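Local atomic coordinates of SusD/RagB family nutrient-binding outer membrane lipoprotein (Bacteroides vulgatus, PDB entry 4F7A), a protein that probably binds mucin O-glycans at the bacterial surface, as a SusD-like lipoprotein thought to pass nutrient sugars on for uptake. Residues Gly41-Trp46 against Ala256-Thr261; Tyr114-Ile119 against Ser194-Phe199; Leu207-Ser212 against Trp338-Glu343; Pro277-Tyr282 against Glu293-Val298. All blocks are in the same frame, centred on the assembly; numbering follows the deposited sequence.

Interaction 1: residues Gly41-Trp46 against Ala256-Thr261; sequences GTTWPW and AGWGET
With CG2 of Thr43 anti to its own backbone N and CG of Trp258 anti to its carbonyl carbon (chi1 -61°), the methyl and the indole come at each other from opposite directions. The methyl lands on one face of the six-membered ring. Thr43 CG2 sits 3.8 Å from the centroid of that Trp258 ring, 24° off the ring normal, a CH-pi contact shifted toward the rim, where CZ2 and CH2 of Trp258 each lie 3.5 Å from this carbon. Trp44 meets the same ring at its edge: Trp44 CB lies in the indole plane, 3.7 Å from Trp258 CH2. Trp258 reaches across from the end of helix 251-257, which is closed by a Schellman motif; Gly259 leaves the helix with positive phi, and its N bonds to Ala256 O at 2.9 Å. The other partner is the segment that leads into helix 44-51, so the residues closing one helix meet those opening another at the surface of this SusD-family fold. Thr43 N is held by Asn35 OD1. The indole of Trp44 heads away from the contact, its NE1 bonded to Glu40 O, while Trp258 also touches Gln47 of helix 44-51.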
# COMPACT_ATOMS: atom_id res chain seq x y z
N GLY A 41 -14.27 18.96 -4.30
CA GLY A 41 -14.92 17.68 -4.51
C GLY A 41 -14.05 16.50 -4.10
O GLY A 41 -12.94 16.65 -3.56
N THR A 42 -14.58 15.32 -4.37
CA THR A 42 -13.96 14.08 -3.96
C THR A 42 -13.82 13.17 -5.18
O THR A 42 -14.24 13.55 -6.28
CB THR A 42 -14.83 13.38 -2.85
OG1 THR A 42 -16.19 13.30 -3.28
CG2 THR A 42 -14.75 14.15 -1.52
N THR A 43 -13.22 12.00 -4.96
CA THR A 43 -12.98 10.97 -5.97
C THR A 43 -11.91 11.32 -7.01
O THR A 43 -10.94 10.55 -7.19
CB THR A 43 -14.27 10.56 -6.71
OG1 THR A 43 -15.31 10.31 -5.76
CG2 THR A 43 -14.03 9.30 -7.55
N TRP A 44 -12.09 12.43 -7.73
CA TRP A 44 -11.19 12.78 -8.82
C TRP A 44 -9.72 13.02 -8.36
O TRP A 44 -8.80 12.62 -9.08
CB TRP A 44 -11.75 13.90 -9.73
CG TRP A 44 -11.81 15.27 -9.09
CD1 TRP A 44 -12.88 15.85 -8.47
CD2 TRP A 44 -10.72 16.20 -8.99
NE1 TRP A 44 -12.53 17.09 -7.99
CE2 TRP A 44 -11.21 17.33 -8.30
CE3 TRP A 44 -9.39 16.18 -9.42
CZ2 TRP A 44 -10.40 18.44 -8.01
CZ3 TRP A 44 -8.59 17.29 -9.14
CH2 TRP A 44 -9.10 18.40 -8.44
N PRO A 45 -9.49 13.59 -7.16
CA PRO A 45 -8.07 13.65 -6.73
C PRO A 45 -7.46 12.30 -6.44
O PRO A 45 -6.34 12.02 -6.88
CB PRO A 45 -8.13 14.52 -5.46
CG PRO A 45 -9.35 15.35 -5.68
CD PRO A 45 -10.33 14.37 -6.25
N TRP A 46 -8.20 11.43 -5.76
CA TRP A 46 -7.71 10.09 -5.44
C TRP A 46 -7.38 9.32 -6.71
O TRP A 46 -6.44 8.51 -6.72
CB TRP A 46 -8.72 9.33 -4.59
CG TRP A 46 -8.24 7.97 -4.24
CD1 TRP A 46 -7.40 7.64 -3.21
CD2 TRP A 46 -8.52 6.75 -4.94
NE1 TRP A 46 -7.16 6.30 -3.22
CE2 TRP A 46 -7.83 5.72 -4.26
CE3 TRP A 46 -9.32 6.42 -6.03
CZ2 TRP A 46 -7.88 4.38 -4.67
CZ3 TRP A 46 -9.39 5.07 -6.43
CH2 TRP A 46 -8.65 4.08 -5.77
N ALA A 256 -15.05 3.29 -9.26
CA ALA A 256 -15.84 2.16 -9.77
C ALA A 256 -17.18 2.65 -10.33
O ALA A 256 -17.65 2.13 -11.35
CB ALA A 256 -16.08 1.14 -8.71
N GLY A 257 -17.77 3.65 -9.67
CA GLY A 257 -19.02 4.24 -10.12
C GLY A 257 -18.88 4.92 -11.46
O GLY A 257 -19.85 5.02 -12.19
N TRP A 258 -17.69 5.40 -11.80
CA TRP A 258 -17.43 5.93 -13.13
C TRP A 258 -17.14 4.86 -14.19
O TRP A 258 -16.91 5.17 -15.35
CB TRP A 258 -16.23 6.87 -13.11
CG TRP A 258 -16.37 8.05 -12.24
CD1 TRP A 258 -17.53 8.60 -11.75
CD2 TRP A 258 -15.31 8.91 -11.81
NE1 TRP A 258 -17.24 9.74 -11.02
CE2 TRP A 258 -15.88 9.94 -11.04
CE3 TRP A 258 -13.92 8.91 -12.00
CZ2 TRP A 258 -15.12 10.96 -10.45
CZ3 TRP A 258 -13.17 9.91 -11.42
CH2 TRP A 258 -13.77 10.93 -10.67
N GLY A 259 -17.10 3.60 -13.78
CA GLY A 259 -16.83 2.51 -14.69
C GLY A 259 -15.36 2.28 -15.01
O GLY A 259 -15.06 1.75 -16.06
N GLU A 260 -14.45 2.63 -14.10
CA GLU A 260 -13.01 2.69 -14.43
C GLU A 260 -12.09 1.76 -13.62
O GLU A 260 -10.88 1.91 -13.70
CB GLU A 260 -12.52 4.15 -14.33
CG GLU A 260 -13.02 5.01 -15.48
CD GLU A 260 -12.49 6.43 -15.46
OE1 GLU A 260 -11.27 6.62 -15.59
OE2 GLU A 260 -13.30 7.36 -15.33
N THR A 261 -12.65 0.80 -12.89
CA THR A 261 -11.84 -0.11 -12.06
C THR A 261 -12.00 -1.57 -12.49
O THR A 261 -12.85 -2.29 -11.97
CB THR A 261 -12.25 0.03 -10.58
OG1 THR A 261 -13.66 -0.17 -10.46
CG2 THR A 261 -11.87 1.43 -10.06

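Interaction 2: residues Tyr114-Ile119 against Ser194-Phe199; sequences YGATLI and SRWIKF
Ala116 and Ile119, one helical turn apart, each set a methyl squarely on an aromatic ring of the facing helix. Ala116 CB stands 3.6 Å from the centroid of the six-membered ring of Trp196 and only 2° off its normal, so the CH-pi contact is centred and all six ring carbons are almost equally near. The carbonyl of the same alanine adds a van der Waals contact, Ala116 O to Trp196 CZ3 at 3.7 Å. Ile119 splits its two branches. CG2 sits over the middle of the Phe199 ring, 3.6 Å from the centroid and 9° off the normal, while CD1 reaches back to the Trp196 backbone, where Ile119 CD1 comes within 3.4 Å of Trp196 O.

What places these groups is partly torsional: in Ile119, CG2 lies anti to the backbone N and CG1 anti to the carbonyl carbon, which sends one branch to each aromatic residue. At the level of Ala116 only a methyl has to fit beneath the indole, and Ala116 CA is 6.5 Å from Trp196 CA, the nearest CA pair. The short axes approach to 10.2 Å and run nearly the same way, at 26°.

The pair, buried throughout, belongs to the helical, TPR-like body of the protein. Phe25 of helix 15-30 also touches Ala116, and Trp196 is further packed by Cys188 and Cys190 from the preceding loop. Helix 151-174 joins both partners, Ala165 against Ile119 and Leu169 against Ile197, so that helices 111-132 and 193-210 share it as a common neighbour.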
# COMPACT_ATOMS: atom_id res chain seq x y z
N TYR A 114 -1.13 12.84 21.02
CA TYR A 114 0.25 12.96 20.52
C TYR A 114 0.72 11.64 19.91
O TYR A 114 1.15 11.60 18.76
CB TYR A 114 1.18 13.38 21.67
CG TYR A 114 2.67 13.39 21.30
CD1 TYR A 114 3.14 14.09 20.18
CD2 TYR A 114 3.60 12.72 22.07
CE1 TYR A 114 4.52 14.11 19.86
CE2 TYR A 114 4.96 12.72 21.76
CZ TYR A 114 5.41 13.40 20.64
OH TYR A 114 6.76 13.41 20.36
N GLY A 115 0.58 10.56 20.66
CA GLY A 115 0.91 9.23 20.13
C GLY A 115 0.19 8.89 18.82
O GLY A 115 0.80 8.46 17.85
N ALA A 116 -1.12 9.09 18.82
CA ALA A 116 -1.93 8.83 17.63
C ALA A 116 -1.50 9.68 16.42
O ALA A 116 -1.47 9.19 15.30
CB ALA A 116 -3.44 9.05 17.97
N THR A 117 -1.22 10.95 16.66
CA THR A 117 -0.75 11.84 15.62
C THR A 117 0.50 11.28 14.96
O THR A 117 0.59 11.23 13.74
CB THR A 117 -0.40 13.24 16.16
OG1 THR A 117 -1.58 13.89 16.59
CG2 THR A 117 0.27 14.10 15.07
N LEU A 118 1.46 10.85 15.78
CA LEU A 118 2.73 10.34 15.27
C LEU A 118 2.53 9.11 14.42
O LEU A 118 3.12 8.99 13.35
CB LEU A 118 3.70 10.03 16.41
CG LEU A 118 4.24 11.28 17.10
CD1 LEU A 118 5.21 10.91 18.23
CD2 LEU A 118 4.91 12.21 16.12
N ILE A 119 1.69 8.19 14.90
CA ILE A 119 1.39 6.96 14.15
C ILE A 119 0.75 7.31 12.80
O ILE A 119 1.15 6.80 11.75
CB ILE A 119 0.51 5.99 15.00
CG1 ILE A 119 1.29 5.52 16.24
CG2 ILE A 119 0.09 4.73 14.16
CD1 ILE A 119 0.43 5.09 17.41
N SER A 194 -4.49 1.19 23.77
CA SER A 194 -3.81 -0.06 23.45
C SER A 194 -3.88 -0.43 21.98
O SER A 194 -2.90 -0.91 21.41
CB SER A 194 -4.33 -1.23 24.28
OG SER A 194 -4.02 -1.07 25.64
N ARG A 195 -5.02 -0.19 21.33
CA ARG A 195 -5.15 -0.50 19.91
C ARG A 195 -4.30 0.39 19.01
O ARG A 195 -3.80 -0.06 17.99
CB ARG A 195 -6.62 -0.48 19.49
CG ARG A 195 -7.45 -1.63 20.06
CD ARG A 195 -7.46 -2.86 19.17
NE ARG A 195 -8.28 -2.64 17.98
CZ ARG A 195 -9.60 -2.78 17.92
NH1 ARG A 195 -10.30 -3.19 18.97
NH2 ARG A 195 -10.22 -2.53 16.79
N TRP A 196 -4.11 1.64 19.41
CA TRP A 196 -3.16 2.51 18.71
C TRP A 196 -1.73 1.98 18.81
O TRP A 196 -1.00 2.01 17.84
CB TRP A 196 -3.24 3.95 19.26
CG TRP A 196 -4.37 4.73 18.68
CD1 TRP A 196 -5.60 4.94 19.25
CD2 TRP A 196 -4.40 5.41 17.42
NE1 TRP A 196 -6.39 5.70 18.42
CE2 TRP A 196 -5.67 6.02 17.29
CE3 TRP A 196 -3.48 5.57 16.38
CZ2 TRP A 196 -6.03 6.78 16.19
CZ3 TRP A 196 -3.84 6.32 15.26
CH2 TRP A 196 -5.12 6.90 15.17
N ILE A 197 -1.35 1.48 19.98
CA ILE A 197 -0.01 0.91 20.13
C ILE A 197 0.15 -0.35 19.28
O ILE A 197 1.18 -0.54 18.62
CB ILE A 197 0.33 0.60 21.61
CG1 ILE A 197 0.28 1.88 22.46
CG2 ILE A 197 1.74 -0.07 21.69
CD1 ILE A 197 0.53 1.67 24.01
N LYS A 198 -0.89 -1.18 19.24
CA LYS A 198 -0.89 -2.37 18.36
C LYS A 198 -0.76 -2.01 16.87
O LYS A 198 -0.03 -2.67 16.12
CB LYS A 198 -2.14 -3.19 18.64
CG LYS A 198 -2.18 -4.55 18.00
CD LYS A 198 -3.49 -5.28 18.28
CE LYS A 198 -3.76 -5.48 19.74
NZ LYS A 198 -4.80 -6.57 19.95
N PHE A 199 -1.45 -0.95 16.46
CA PHE A 199 -1.29 -0.34 15.14
C PHE A 199 0.20 0.05 14.93
O PHE A 199 0.83 -0.38 13.96
CB PHE A 199 -2.26 0.87 15.05
CG PHE A 199 -2.22 1.68 13.76
CD1 PHE A 199 -1.45 1.32 12.66
CD2 PHE A 199 -3.00 2.81 13.67
CE1 PHE A 199 -1.46 2.10 11.52
CE2 PHE A 199 -3.02 3.60 12.52
CZ PHE A 199 -2.24 3.25 11.45

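Interaction 3: residues Leu207-Ser212 against Trp338-Glu343; sequences LAMRVS and WFLRAE
Leu340 is the first residue of 338-343 to touch the other segment, and its side chain does so through one methyl. Its CD2 nestles against the base of the selenomethionine at position 209, lying 3.6 Å from both CB and CG of Met209 as the two side chains slide past each other. The Met209 chain then bends at chi2 (-53°) and chi3, which takes SE over toward the next turn, 4.1 Å from Leu340 O.

One turn on comes Glu343. Its CG is anti to the backbone N (chi1 178°) and the chain beyond is extended, so the aliphatic part runs alongside Met209, with Glu343 CG 4.0 Å from Met209 SE, and the carboxylate is carried to the end of the partner helix. The contact thus joins the last turn of helix 193-210 to the middle and later part of helix 334-346, inside the helical, TPR-like part of the SusD-family fold. At that end Ser212 OG gives its hydrogen to Met209 O at 2.7 Å, in the carbonyl plane and on a lone pair, beside a second bond from Ser212 N. The same OG is 3.7 Å from Glu343 OE2, too far for a hydrogen bond. Replacing Ser212 with an alanine is likely to cost Met209 O one of these two donors and to take a polar neighbour away from the buried carboxylate. That carboxylate is answered by arginines: OE2 of Glu343 forms salt bridges with Arg347 and with Arg444 of helix 435-445, which Met209 and Ser212 also touch.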
# COMPACT_ATOMS: atom_id res chain seq x y z
N LEU A 207 7.55 -1.79 8.27
CA LEU A 207 8.70 -0.98 7.89
C LEU A 207 10.02 -1.74 8.07
O LEU A 207 10.94 -1.59 7.27
CB LEU A 207 8.72 0.31 8.68
CG LEU A 207 7.51 1.20 8.47
CD1 LEU A 207 7.65 2.49 9.26
CD2 LEU A 207 7.25 1.51 7.01
N ALA A 208 10.07 -2.57 9.12
CA ALA A 208 11.19 -3.45 9.39
C ALA A 208 11.43 -4.44 8.26
O ALA A 208 12.57 -4.60 7.82
CB ALA A 208 10.98 -4.18 10.73
N MSE A 209 10.37 -5.09 7.78
CA MSE A 209 10.54 -6.00 6.66
C MSE A 209 10.90 -5.25 5.39
O MSE A 209 11.73 -5.71 4.61
CB MSE A 209 9.33 -6.88 6.45
CG MSE A 209 9.10 -7.88 7.56
SE MSE A 209 10.60 -9.01 8.03
CE MSE A 209 11.25 -8.00 9.52
N ARG A 210 10.34 -4.05 5.20
CA ARG A 210 10.71 -3.24 4.04
C ARG A 210 12.23 -3.04 3.94
O ARG A 210 12.78 -3.09 2.85
CB ARG A 210 10.05 -1.86 4.07
CG ARG A 210 10.26 -1.09 2.73
CD ARG A 210 9.16 -1.39 1.70
NE ARG A 210 7.97 -0.65 2.06
CZ ARG A 210 6.78 -1.17 2.36
NH1 ARG A 210 6.56 -2.47 2.31
NH2 ARG A 210 5.79 -0.36 2.72
N VAL A 211 12.89 -2.78 5.06
CA VAL A 211 14.32 -2.47 5.03
C VAL A 211 15.20 -3.72 5.17
O VAL A 211 16.42 -3.59 5.24
CB VAL A 211 14.74 -1.42 6.11
CG1 VAL A 211 13.87 -0.17 6.00
CG2 VAL A 211 14.69 -2.01 7.50
N SER A 212 14.61 -4.92 5.19
CA SER A 212 15.36 -6.15 5.50
C SER A 212 16.43 -6.54 4.48
O SER A 212 17.43 -7.16 4.88
CB SER A 212 14.41 -7.34 5.74
OG SER A 212 13.63 -7.62 4.59
N TRP A 338 0.44 -11.23 9.76
CA TRP A 338 0.88 -12.63 9.80
C TRP A 338 1.93 -12.95 8.71
O TRP A 338 2.89 -13.69 8.96
CB TRP A 338 -0.30 -13.59 9.68
CG TRP A 338 -1.08 -13.74 10.97
CD1 TRP A 338 -2.34 -13.31 11.20
CD2 TRP A 338 -0.63 -14.35 12.19
NE1 TRP A 338 -2.71 -13.60 12.49
CE2 TRP A 338 -1.68 -14.25 13.11
CE3 TRP A 338 0.56 -14.96 12.59
CZ2 TRP A 338 -1.58 -14.75 14.42
CZ3 TRP A 338 0.65 -15.48 13.87
CH2 TRP A 338 -0.41 -15.38 14.76
N PHE A 339 1.76 -12.40 7.51
CA PHE A 339 2.73 -12.63 6.43
C PHE A 339 4.06 -11.92 6.72
O PHE A 339 5.12 -12.39 6.33
CB PHE A 339 2.16 -12.20 5.08
CG PHE A 339 1.04 -13.07 4.59
CD1 PHE A 339 1.23 -14.42 4.39
CD2 PHE A 339 -0.22 -12.54 4.34
CE1 PHE A 339 0.19 -15.23 3.94
CE2 PHE A 339 -1.26 -13.34 3.87
CZ PHE A 339 -1.06 -14.68 3.68
N LEU A 340 4.01 -10.78 7.41
CA LEU A 340 5.22 -10.10 7.85
C LEU A 340 5.95 -10.96 8.88
O LEU A 340 7.17 -11.09 8.84
CB LEU A 340 4.90 -8.70 8.44
CG LEU A 340 4.48 -7.64 7.43
CD1 LEU A 340 3.78 -6.41 8.10
CD2 LEU A 340 5.72 -7.22 6.60
N ARG A 341 5.20 -11.54 9.81
CA ARG A 341 5.78 -12.47 10.77
C ARG A 341 6.35 -13.71 10.08
O ARG A 341 7.41 -14.21 10.47
CB ARG A 341 4.75 -12.88 11.81
CG ARG A 341 4.38 -11.75 12.74
CD ARG A 341 3.07 -11.99 13.47
NE ARG A 341 3.15 -12.96 14.54
CZ ARG A 341 2.26 -13.05 15.53
NH1 ARG A 341 1.20 -12.26 15.58
NH2 ARG A 341 2.44 -13.94 16.51
N ALA A 342 5.67 -14.19 9.03
CA ALA A 342 6.19 -15.33 8.27
C ALA A 342 7.56 -14.99 7.66
O ALA A 342 8.50 -15.80 7.68
CB ALA A 342 5.20 -15.75 7.18
N GLU A 343 7.67 -13.80 7.09
CA GLU A 343 8.92 -13.42 6.49
C GLU A 343 10.01 -13.24 7.55
O GLU A 343 11.17 -13.59 7.33
CB GLU A 343 8.76 -12.13 5.68
CG GLU A 343 10.12 -11.67 5.07
CD GLU A 343 10.01 -10.48 4.12
OE1 GLU A 343 8.89 -9.95 3.94
OE2 GLU A 343 11.07 -10.07 3.58

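Interaction 4: residues Pro277-Tyr282 against Glu293-Val298; sequences PRISIY and EEYLGV
Tyr295 lays its ring against Ile279 and ends on Ser280, and its atoms can be taken in order. CB starts the contact, 3.7 Å from CD1 of Ile279. At the next atom the fit is slightly closer: Tyr295 CG lies 3.6 Å from that same CD1. From here the isoleucine runs over the face of the ring. Ile279 CG1, anti to its backbone N (chi1 -164°), is 3.8 Å from the Tyr295 centroid and 13° off the normal, a CH-pi contact over the centre. Further out, CE2 of Tyr295 passes 3.8 Å from Ile279 O, and CZ comes to within 4.1 Å of Ser280 CA. The tip is snug: Tyr295 OH rests 3.1 Å from Ser280 CB, meeting carbon and not the serine hydroxyl.

The ring therefore spans from the side chain of Ile279 to Ser280 of helix 279-282, bridging that short helix and an extended loop that follows it in the chain. Met263 of strand 262-263 touches both Ile279 and Tyr295, Pro285 also packs on the tyrosine, and the Tyr295 carbonyl is bonded by Asn272 of helix 265-273. With a residue as small as alanine in place of Tyr295, Ile279 CG1 and CD1 would probably lose one side of their packing, and the contact with Ser280 would go as well.

Between the two segments, then, the grip is one of shape, methylene and methyl on a ring face, with the phenol oxygen closing against a CH2 and adding no directional polar bond.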
# COMPACT_ATOMS: atom_id res chain seq x y z
N PRO A 277 -11.17 -18.76 -3.61
CA PRO A 277 -12.55 -18.36 -3.31
C PRO A 277 -12.73 -16.86 -3.11
O PRO A 277 -13.88 -16.40 -3.02
CB PRO A 277 -12.88 -19.09 -2.01
CG PRO A 277 -11.60 -19.38 -1.40
CD PRO A 277 -10.56 -19.49 -2.50
N ARG A 278 -11.64 -16.10 -3.02
CA ARG A 278 -11.78 -14.65 -2.95
C ARG A 278 -12.08 -14.03 -4.34
O ARG A 278 -12.45 -12.84 -4.42
CB ARG A 278 -10.53 -14.02 -2.34
CG ARG A 278 -10.33 -14.33 -0.87
CD ARG A 278 -8.90 -14.07 -0.40
NE ARG A 278 -7.93 -15.03 -0.93
CZ ARG A 278 -6.68 -15.16 -0.46
NH1 ARG A 278 -6.25 -14.42 0.55
NH2 ARG A 278 -5.85 -16.05 -0.99
N ILE A 279 -11.91 -14.80 -5.41
CA ILE A 279 -12.02 -14.24 -6.76
C ILE A 279 -13.38 -13.52 -6.99
O ILE A 279 -13.41 -12.42 -7.52
CB ILE A 279 -11.72 -15.31 -7.85
CG1 ILE A 279 -11.45 -14.64 -9.21
CG2 ILE A 279 -12.82 -16.35 -7.96
CD1 ILE A 279 -10.86 -15.57 -10.30
N SER A 280 -14.48 -14.13 -6.56
CA SER A 280 -15.82 -13.58 -6.83
C SER A 280 -16.20 -12.53 -5.79
O SER A 280 -17.16 -11.79 -5.96
CB SER A 280 -16.90 -14.67 -6.86
OG SER A 280 -17.14 -15.25 -5.59
N ILE A 281 -15.43 -12.47 -4.71
CA ILE A 281 -15.58 -11.43 -3.69
C ILE A 281 -14.92 -10.13 -4.14
O ILE A 281 -15.49 -9.03 -4.04
CB ILE A 281 -15.00 -11.87 -2.33
CG1 ILE A 281 -15.71 -13.13 -1.83
CG2 ILE A 281 -15.13 -10.71 -1.29
CD1 ILE A 281 -15.00 -13.79 -0.56
N TYR A 282 -13.73 -10.27 -4.72
CA TYR A 282 -13.00 -9.13 -5.24
C TYR A 282 -13.57 -8.58 -6.57
O TYR A 282 -13.63 -7.36 -6.74
CB TYR A 282 -11.55 -9.51 -5.48
CG TYR A 282 -10.66 -9.75 -4.25
CD1 TYR A 282 -11.18 -9.96 -2.98
CD2 TYR A 282 -9.28 -9.87 -4.41
CE1 TYR A 282 -10.35 -10.19 -1.89
CE2 TYR A 282 -8.45 -10.13 -3.34
CZ TYR A 282 -8.99 -10.26 -2.06
OH TYR A 282 -8.17 -10.51 -0.99
N GLU A 293 -18.73 -16.37 -17.89
CA GLU A 293 -18.48 -17.02 -16.62
C GLU A 293 -16.98 -17.00 -16.25
O GLU A 293 -16.58 -17.61 -15.26
CB GLU A 293 -18.98 -18.46 -16.66
CG GLU A 293 -20.46 -18.60 -17.01
CD GLU A 293 -20.89 -20.05 -17.03
OE1 GLU A 293 -20.77 -20.70 -15.97
OE2 GLU A 293 -21.32 -20.55 -18.10
N GLU A 294 -16.16 -16.32 -17.03
CA GLU A 294 -14.72 -16.28 -16.77
C GLU A 294 -14.32 -14.95 -16.13
O GLU A 294 -15.00 -13.92 -16.28
CB GLU A 294 -13.95 -16.49 -18.08
CG GLU A 294 -14.15 -17.88 -18.68
CD GLU A 294 -13.93 -17.89 -20.18
OE1 GLU A 294 -12.99 -17.23 -20.65
OE2 GLU A 294 -14.74 -18.52 -20.90
N TYR A 295 -13.21 -15.00 -15.42
CA TYR A 295 -12.60 -13.78 -14.88
C TYR A 295 -11.45 -13.40 -15.78
O TYR A 295 -10.47 -14.14 -15.89
CB TYR A 295 -12.12 -14.00 -13.45
CG TYR A 295 -13.28 -14.18 -12.50
CD1 TYR A 295 -13.89 -15.42 -12.34
CD2 TYR A 295 -13.80 -13.10 -11.80
CE1 TYR A 295 -15.01 -15.58 -11.49
CE2 TYR A 295 -14.89 -13.24 -10.95
CZ TYR A 295 -15.48 -14.47 -10.79
OH TYR A 295 -16.56 -14.59 -9.95
N LEU A 296 -11.57 -12.24 -16.41
CA LEU A 296 -10.57 -11.77 -17.37
C LEU A 296 -9.97 -10.47 -16.87
O LEU A 296 -10.70 -9.54 -16.58
CB LEU A 296 -11.20 -11.55 -18.75
CG LEU A 296 -11.84 -12.74 -19.44
CD1 LEU A 296 -12.39 -12.31 -20.80
CD2 LEU A 296 -10.84 -13.93 -19.60
N GLY A 297 -8.64 -10.44 -16.75
CA GLY A 297 -7.90 -9.27 -16.33
C GLY A 297 -7.24 -8.51 -17.46
O GLY A 297 -6.76 -9.09 -18.43
N VAL A 298 -7.19 -7.19 -17.32
CA VAL A 298 -6.60 -6.33 -18.32
C VAL A 298 -5.08 -6.37 -18.27
O VAL A 298 -4.49 -6.12 -17.22
CB VAL A 298 -7.12 -4.87 -18.12
CG1 VAL A 298 -6.54 -3.92 -19.18
CG2 VAL A 298 -8.69 -4.87 -18.13

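Interactions 2 and 3 are core contacts between helices and share helix 193-210: the first uses its early turns, the second its last, with centres about 20 Å apart. Interactions 1 and 4 lie at the surface and join loops to short or ending helices; their nearest atoms are about 7 Å apart. The chemistry follows the place only in part. Methyl or methylene groups over aromatic faces recur in interactions 1, 2 and 4, buried in one case and at the surface in two. Interaction 3 alone brings a carboxylate into a buried interface, where arginines from outside its segments pair with it. Along the chain, 277-282 and 293-298 are nested within the loop closed by interaction 3.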